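Local coordinates for transcriptional activator PlcR protein (Bacillus thuringiensis, PDB 3U3W) that activates transcription of virulence genes as a quorum-sensing regulator, binding DNA in complex with its signal peptide PapR, at residues Tyr69-Val82 with Lys97-Phe111. Sequence-based numbering, arbitrary orientation. Where two conformers were deposited one is given.
Sequences YSDIERKKQFKDQV and KVWNELKKEEYHPEF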
loop_
_atom_site.group_PDB
_atom_site.type_symbol
_atom_site.label_atom_id
_atom_site.label_comp_id
_atom_site.label_asym_id
_atom_site.label_seq_id
_atom_site.Cartn_x
_atom_site.Cartn_y
_atom_site.Cartn_z
ATOM N N TYR A 69 -14.483 14.852 12.126
ATOM C CA TYR A 69 -13.579 16.003 12.133
ATOM C C TYR A 69 -13.375 16.605 10.741
ATOM O O TYR A 69 -13.600 15.952 9.715
ATOM C CB TYR A 69 -12.242 15.649 12.806
ATOM C CG TYR A 69 -12.423 14.981 14.158
ATOM C CD1 TYR A 69 -12.688 15.732 15.299
ATOM C CD2 TYR A 69 -12.349 13.594 14.288
ATOM C CE1 TYR A 69 -12.872 15.125 16.541
ATOM C CE2 TYR A 69 -12.527 12.978 15.524
ATOM C CZ TYR A 69 -12.792 13.752 16.646
ATOM O OH TYR A 69 -12.968 13.150 17.875
ATOM N N SER A 70 -12.952 17.865 10.727
ATOM C CA SER A 70 -12.890 18.655 9.506
ATOM C C SER A 70 -11.513 18.635 8.851
ATOM O O SER A 70 -10.525 18.214 9.465
ATOM C CB SER A 70 -13.282 20.104 9.809
ATOM O OG SER A 70 -14.585 20.177 10.364
ATOM N N ASP A 71 -11.469 19.085 7.597
ATOM C CA ASP A 71 -10.214 19.387 6.921
ATOM C C ASP A 71 -9.386 18.119 6.652
ATOM O O ASP A 71 -8.153 18.150 6.632
ATOM C CB ASP A 71 -9.433 20.405 7.759
ATOM C CG ASP A 71 -8.663 21.391 6.913
ATOM O OD1 ASP A 71 -8.826 21.375 5.671
ATOM O OD2 ASP A 71 -7.899 22.187 7.498
ATOM N N ILE A 72 -10.092 17.015 6.423
ATOM C CA ILE A 72 -9.494 15.689 6.312
ATOM C C ILE A 72 -8.501 15.522 5.154
ATOM O O ILE A 72 -7.514 14.806 5.282
ATOM C CB ILE A 72 -10.587 14.588 6.228
ATOM C CG1 ILE A 72 -11.414 14.536 7.527
ATOM C CG2 ILE A 72 -9.967 13.232 5.915
ATOM C CD1 ILE A 72 -10.622 14.135 8.794
ATOM N N GLU A 73 -8.756 16.161 4.022
ATOM C CA GLU A 73 -7.848 16.027 2.888
ATOM C C GLU A 73 -6.522 16.700 3.201
ATOM O O GLU A 73 -5.462 16.138 2.953
ATOM C CB GLU A 73 -8.459 16.608 1.607
ATOM C CG GLU A 73 -7.499 16.671 0.415
ATOM C CD GLU A 73 -7.013 15.297 -0.036
ATOM O OE1 GLU A 73 -7.658 14.284 0.315
ATOM O OE2 GLU A 73 -5.981 15.232 -0.744
ATOM N N ARG A 74 -6.585 17.899 3.757
ATOM C CA ARG A 74 -5.378 18.621 4.108
ATOM C C ARG A 74 -4.593 17.851 5.192
ATOM O O ARG A 74 -3.370 17.711 5.114
ATOM C CB ARG A 74 -5.720 20.051 4.556
ATOM C CG ARG A 74 -4.509 20.869 4.993
ATOM C CD ARG A 74 -4.907 22.180 5.671
ATOM N NE ARG A 74 -5.427 21.998 7.029
ATOM C CZ ARG A 74 -4.668 21.912 8.120
ATOM N NH1 ARG A 74 -3.342 21.973 8.018
ATOM N NH2 ARG A 74 -5.236 21.760 9.315
ATOM N N LYS A 75 -5.301 17.333 6.190
ATOM C CA LYS A 75 -4.628 16.587 7.247
ATOM C C LYS A 75 -3.869 15.375 6.697
ATOM O O LYS A 75 -2.756 15.075 7.126
ATOM C CB LYS A 75 -5.607 16.206 8.362
ATOM C CG LYS A 75 -6.097 17.422 9.160
ATOM C CD LYS A 75 -7.031 17.041 10.285
ATOM C CE LYS A 75 -7.632 18.274 10.945
ATOM N NZ LYS A 75 -8.793 17.911 11.813
ATOM N N LYS A 76 -4.451 14.704 5.715
ATOM C CA LYS A 76 -3.832 13.519 5.154
ATOM C C LYS A 76 -2.557 13.839 4.360
ATOM O O LYS A 76 -1.571 13.104 4.440
ATOM C CB LYS A 76 -4.845 12.727 4.326
ATOM C CG LYS A 76 -6.044 12.275 5.149
ATOM C CD LYS A 76 -6.544 10.898 4.723
ATOM C CE LYS A 76 -7.003 10.893 3.271
ATOM N NZ LYS A 76 -7.435 9.534 2.846
ATOM N N GLN A 77 -2.569 14.939 3.613
ATOM C CA GLN A 77 -1.371 15.399 2.908
ATOM C C GLN A 77 -0.290 15.848 3.900
ATOM O O GLN A 77 0.909 15.692 3.659
ATOM C CB GLN A 77 -1.715 16.549 1.964
ATOM C CG GLN A 77 -2.934 16.283 1.097
ATOM C CD GLN A 77 -3.392 17.508 0.309
ATOM O OE1 GLN A 77 -4.583 17.656 0.007
ATOM N NE2 GLN A 77 -2.448 18.390 -0.026
ATOM N N PHE A 78 -0.730 16.417 5.015
ATOM C CA PHE A 78 0.185 16.858 6.050
ATOM C C PHE A 78 0.913 15.632 6.600
ATOM O O PHE A 78 2.137 15.577 6.624
ATOM C CB PHE A 78 -0.593 17.561 7.152
ATOM C CG PHE A 78 0.274 18.268 8.152
ATOM C CD1 PHE A 78 0.783 19.529 7.878
ATOM C CD2 PHE A 78 0.566 17.680 9.375
ATOM C CE1 PHE A 78 1.575 20.188 8.805
ATOM C CE2 PHE A 78 1.359 18.332 10.305
ATOM C CZ PHE A 78 1.861 19.591 10.020
ATOM N N LYS A 79 0.131 14.641 7.016
ATOM C CA LYS A 79 0.645 13.369 7.508
ATOM C C LYS A 79 1.657 12.697 6.550
ATOM O O LYS A 79 2.723 12.237 6.975
ATOM C CB LYS A 79 -0.533 12.441 7.805
ATOM C CG LYS A 79 -0.163 11.234 8.594
ATOM C CD LYS A 79 -1.374 10.400 8.939
ATOM C CE LYS A 79 -0.940 9.084 9.576
ATOM N NZ LYS A 79 -2.051 8.093 9.668
ATOM N N ASP A 80 1.333 12.653 5.262
ATOM C CA ASP A 80 2.239 12.082 4.268
ATOM C C ASP A 80 3.517 12.889 4.106
ATOM O O ASP A 80 4.562 12.335 3.773
ATOM C CB ASP A 80 1.546 11.964 2.899
ATOM C CG ASP A 80 0.448 10.911 2.884
ATOM O OD1 ASP A 80 0.431 10.033 3.789
ATOM O OD2 ASP A 80 -0.396 10.966 1.955
ATOM N N GLN A 81 3.423 14.201 4.317
ATOM C CA GLN A 81 4.581 15.084 4.215
ATOM C C GLN A 81 5.549 14.788 5.358
ATOM O O GLN A 81 6.745 14.523 5.148
ATOM C CB GLN A 81 4.143 16.551 4.253
ATOM C CG GLN A 81 4.286 17.267 2.928
ATOM C CD GLN A 81 3.265 18.389 2.721
ATOM O OE1 GLN A 81 2.507 18.748 3.630
ATOM N NE2 GLN A 81 3.241 18.943 1.511
ATOM N N VAL A 82 5.005 14.810 6.566
ATOM C CA VAL A 82 5.772 14.548 7.763
ATOM C C VAL A 82 6.463 13.183 7.616
ATOM O O VAL A 82 7.675 13.054 7.849
ATOM C CB VAL A 82 4.855 14.603 9.008
ATOM C CG1 VAL A 82 5.565 14.058 10.244
ATOM C CG2 VAL A 82 4.369 16.024 9.238
ATOM N N LYS A 97 7.472 22.380 11.190
ATOM C CA LYS A 97 6.215 22.121 10.490
ATOM C C LYS A 97 5.128 21.665 11.467
ATOM O O LYS A 97 4.016 22.198 11.489
ATOM C CB LYS A 97 6.430 21.081 9.386
ATOM C CG LYS A 97 5.146 20.536 8.764
ATOM C CD LYS A 97 5.450 19.551 7.640
ATOM C CE LYS A 97 4.173 19.095 6.947
ATOM N NZ LYS A 97 3.459 20.248 6.308
ATOM N N VAL A 98 5.465 20.689 12.295
ATOM C CA VAL A 98 4.512 20.127 13.239
ATOM C C VAL A 98 4.169 21.080 14.395
ATOM O O VAL A 98 3.028 21.108 14.883
ATOM C CB VAL A 98 5.046 18.793 13.788
ATOM C CG1 VAL A 98 4.354 18.420 15.083
ATOM C CG2 VAL A 98 4.886 17.713 12.737
ATOM N N TRP A 99 5.160 21.851 14.841
ATOM C CA TRP A 99 4.908 22.846 15.879
ATOM C C TRP A 99 3.868 23.881 15.423
ATOM O O TRP A 99 2.948 24.220 16.168
ATOM C CB TRP A 99 6.197 23.537 16.341
ATOM C CG TRP A 99 5.895 24.631 17.287
ATOM C CD1 TRP A 99 5.986 25.976 17.047
ATOM C CD2 TRP A 99 5.368 24.496 18.618
ATOM N NE1 TRP A 99 5.573 26.685 18.156
ATOM C CE2 TRP A 99 5.192 25.801 19.134
ATOM C CE3 TRP A 99 5.048 23.400 19.430
ATOM C CZ2 TRP A 99 4.702 26.037 20.426
ATOM C CZ3 TRP A 99 4.565 23.638 20.720
ATOM C CH2 TRP A 99 4.395 24.949 21.201
ATOM N N ASN A 100 4.009 24.364 14.192
ATOM C CA ASN A 100 3.027 25.296 13.625
ATOM C C ASN A 100 1.618 24.741 13.623
ATOM O O ASN A 100 0.677 25.415 14.034
ATOM C CB ASN A 100 3.433 25.748 12.221
ATOM C CG ASN A 100 4.566 26.762 12.258
ATOM O OD1 ASN A 100 4.754 27.454 13.265
ATOM N ND2 ASN A 100 5.330 26.851 11.172
ATOM N N GLU A 101 1.481 23.501 13.175
ATOM C CA GLU A 101 0.190 22.848 13.177
ATOM C C GLU A 101 -0.340 22.671 14.598
ATOM O O GLU A 101 -1.540 22.788 14.850
ATOM C CB GLU A 101 0.288 21.495 12.473
ATOM C CG GLU A 101 -1.053 20.832 12.262
ATOM C CD GLU A 101 -1.910 21.581 11.249
ATOM O OE1 GLU A 101 -1.322 22.187 10.321
ATOM O OE2 GLU A 101 -3.160 21.569 11.388
ATOM N N LEU A 102 0.562 22.375 15.525
ATOM C CA LEU A 102 0.173 22.078 16.902
ATOM C C LEU A 102 -0.419 23.288 17.610
ATOM O O LEU A 102 -1.277 23.141 18.488
ATOM C CB LEU A 102 1.370 21.540 17.699
ATOM C CG LEU A 102 1.552 20.023 17.668
ATOM C CD1 LEU A 102 2.948 19.606 18.153
ATOM C CD2 LEU A 102 0.457 19.381 18.519
ATOM N N LYS A 103 0.039 24.480 17.235
ATOM C CA LYS A 103 -0.382 25.681 17.947
ATOM C C LYS A 103 -1.719 26.246 17.447
ATOM O O LYS A 103 -2.245 27.204 18.016
ATOM C CB LYS A 103 0.740 26.733 17.992
ATOM C CG LYS A 103 1.194 27.253 16.653
ATOM C CD LYS A 103 2.449 28.111 16.805
ATOM C CE LYS A 103 2.406 28.948 18.091
ATOM N NZ LYS A 103 2.659 30.410 17.861
ATOM N N LYS A 104 -2.270 25.636 16.399
ATOM C CA LYS A 104 -3.655 25.896 16.002
ATOM C C LYS A 104 -4.638 25.331 17.029
ATOM O O LYS A 104 -5.812 25.694 17.034
ATOM C CB LYS A 104 -3.966 25.311 14.625
ATOM C CG LYS A 104 -3.143 25.892 13.484
ATOM C CD LYS A 104 -3.574 25.272 12.149
ATOM C CE LYS A 104 -2.590 25.598 11.023
ATOM N NZ LYS A 104 -2.888 24.848 9.758
ATOM N N GLU A 105 -4.159 24.438 17.892
ATOM C CA GLU A 105 -4.967 23.922 18.992
ATOM C C GLU A 105 -6.312 23.313 18.572
ATOM O O GLU A 105 -7.264 23.327 19.352
ATOM C CB GLU A 105 -5.214 25.037 20.009
ATOM C CG GLU A 105 -3.947 25.678 20.541
ATOM C CD GLU A 105 -3.139 24.720 21.388
ATOM O OE1 GLU A 105 -3.745 23.777 21.946
ATOM O OE2 GLU A 105 -1.904 24.907 21.489
ATOM N N GLU A 106 -6.393 22.779 17.355
ATOM C CA GLU A 106 -7.621 22.139 16.884
ATOM C C GLU A 106 -7.883 20.816 17.604
ATOM O O GLU A 106 -6.951 20.096 17.958
ATOM C CB GLU A 106 -7.577 21.917 15.366
ATOM C CG GLU A 106 -7.332 23.198 14.555
ATOM C CD GLU A 106 -7.444 22.994 13.044
ATOM O OE1 GLU A 106 -7.822 21.879 12.614
ATOM O OE2 GLU A 106 -7.156 23.956 12.293
ATOM N N TYR A 107 -9.158 20.505 17.824
ATOM C CA TYR A 107 -9.536 19.253 18.472
ATOM C C TYR A 107 -9.716 18.121 17.461
ATOM O O TYR A 107 -10.603 18.165 16.603
ATOM C CB TYR A 107 -10.811 19.417 19.304
ATOM C CG TYR A 107 -11.176 18.171 20.091
ATOM C CD1 TYR A 107 -10.398 17.757 21.166
ATOM C CD2 TYR A 107 -12.297 17.408 19.763
ATOM C CE1 TYR A 107 -10.718 16.622 21.897
ATOM C CE2 TYR A 107 -12.627 16.268 20.497
ATOM C CZ TYR A 107 -11.829 15.884 21.562
ATOM O OH TYR A 107 -12.128 14.761 22.300
ATOM N N HIS A 108 -8.863 17.110 17.582
ATOM C CA HIS A 108 -8.910 15.927 16.740
ATOM C C HIS A 108 -7.907 14.933 17.304
ATOM O O HIS A 108 -6.775 14.857 16.830
ATOM C CB HIS A 108 -8.556 16.275 15.291
ATOM C CG HIS A 108 -8.735 15.133 14.342
ATOM N ND1 HIS A 108 -8.687 15.286 12.974
ATOM C CD2 HIS A 108 -8.969 13.816 14.569
ATOM C CE1 HIS A 108 -8.878 14.112 12.396
ATOM N NE2 HIS A 108 -9.056 13.204 13.342
ATOM N N PRO A 109 -8.320 14.172 18.327
ATOM C CA PRO A 109 -7.368 13.416 19.157
ATOM C C PRO A 109 -6.337 12.611 18.355
ATOM O O PRO A 109 -5.143 12.739 18.649
ATOM C CB PRO A 109 -8.270 12.492 19.986
ATOM C CG PRO A 109 -9.572 13.233 20.074
ATOM C CD PRO A 109 -9.716 13.971 18.752
ATOM N N GLU A 110 -6.777 11.819 17.372
ATOM C CA GLU A 110 -5.861 10.988 16.594
ATOM C C GLU A 110 -4.831 11.811 15.827
ATOM O O GLU A 110 -3.654 11.448 15.788
ATOM C CB GLU A 110 -6.613 10.049 15.636
ATOM C CG GLU A 110 -5.729 9.444 14.543
ATOM C CD GLU A 110 -6.497 8.599 13.515
ATOM O OE1 GLU A 110 -7.748 8.530 13.559
ATOM O OE2 GLU A 110 -5.831 7.999 12.645
ATOM N N PHE A 111 -5.267 12.908 15.208
ATOM C CA PHE A 111 -4.331 13.766 14.478
ATOM C C PHE A 111 -3.416 14.496 15.468
ATOM O O PHE A 111 -2.221 14.639 15.215
ATOM C CB PHE A 111 -5.050 14.752 13.540
ATOM C CG PHE A 111 -4.110 15.552 12.642
ATOM C CD1 PHE A 111 -3.250 14.913 11.756
ATOM C CD2 PHE A 111 -4.104 16.943 12.674
ATOM C CE1 PHE A 111 -2.391 15.648 10.919
ATOM C CE2 PHE A 111 -3.246 17.683 11.845
ATOM C CZ PHE A 111 -2.393 17.031 10.971
HETATM O O HOH W 1 -3.240 9.219 12.129
#
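Phe78 and Glu101 both set CG anti to the backbone N (chi1 -170° for Phe78), which turns the Phe78 ring and the Glu101 stem toward the facing segment. The Phe78 ring is a knob among Lys97, Val98, Glu101 and Phe111. Lys97 CE lies over one face, 3.8 Å from the centroid of the Phe78 ring, and Glu101 CG lies over the other. Phe111 CZ meets Phe78 CD2 at 3.4 Å, with the two rings oblique. Beyond Phe78, Lys97 NZ donates a hydrogen bond to Gln81 OE1 from above the amide plane.

Glu101 then bends at chi2 and meets Arg74 end-on. Arg74 NH1 reaches Glu101 OE1 at 3.1 Å and NH2 reaches OE2 at 2.9 Å, both nearly straight, on the syn side but tilted out of the carboxylate plane. Lys104 NZ binds Glu101 OE1 from the opposite face of the carboxylate. Arg74 NE also forms a salt bridge to Asp71 OD2, so a second edge of the guanidinium is engaged, and the carboxylates probably offset the closeness of Arg74 to Lys104.

Lys75 runs extended over the face of Phe111. Its NZ donates to His108 ND1 at 2.9 Å, near the imidazole plane, and to Ser70 O. The His108 ring also forms an offset stack with Tyr69, centroids 4.2 Å apart and planes at 17°. Pro109 CD touches Tyr69 OH at 3.5 Å.

Leu115 and Tyr119 of helix 109-125 also pack on Phe78 and Val98, respectively. Helical segments 72-82 and 97-102 run roughly antiparallel, with a crossing angle of -152°, as in the helical hairpins of the TPR-like regulatory domain of RNPP regulators.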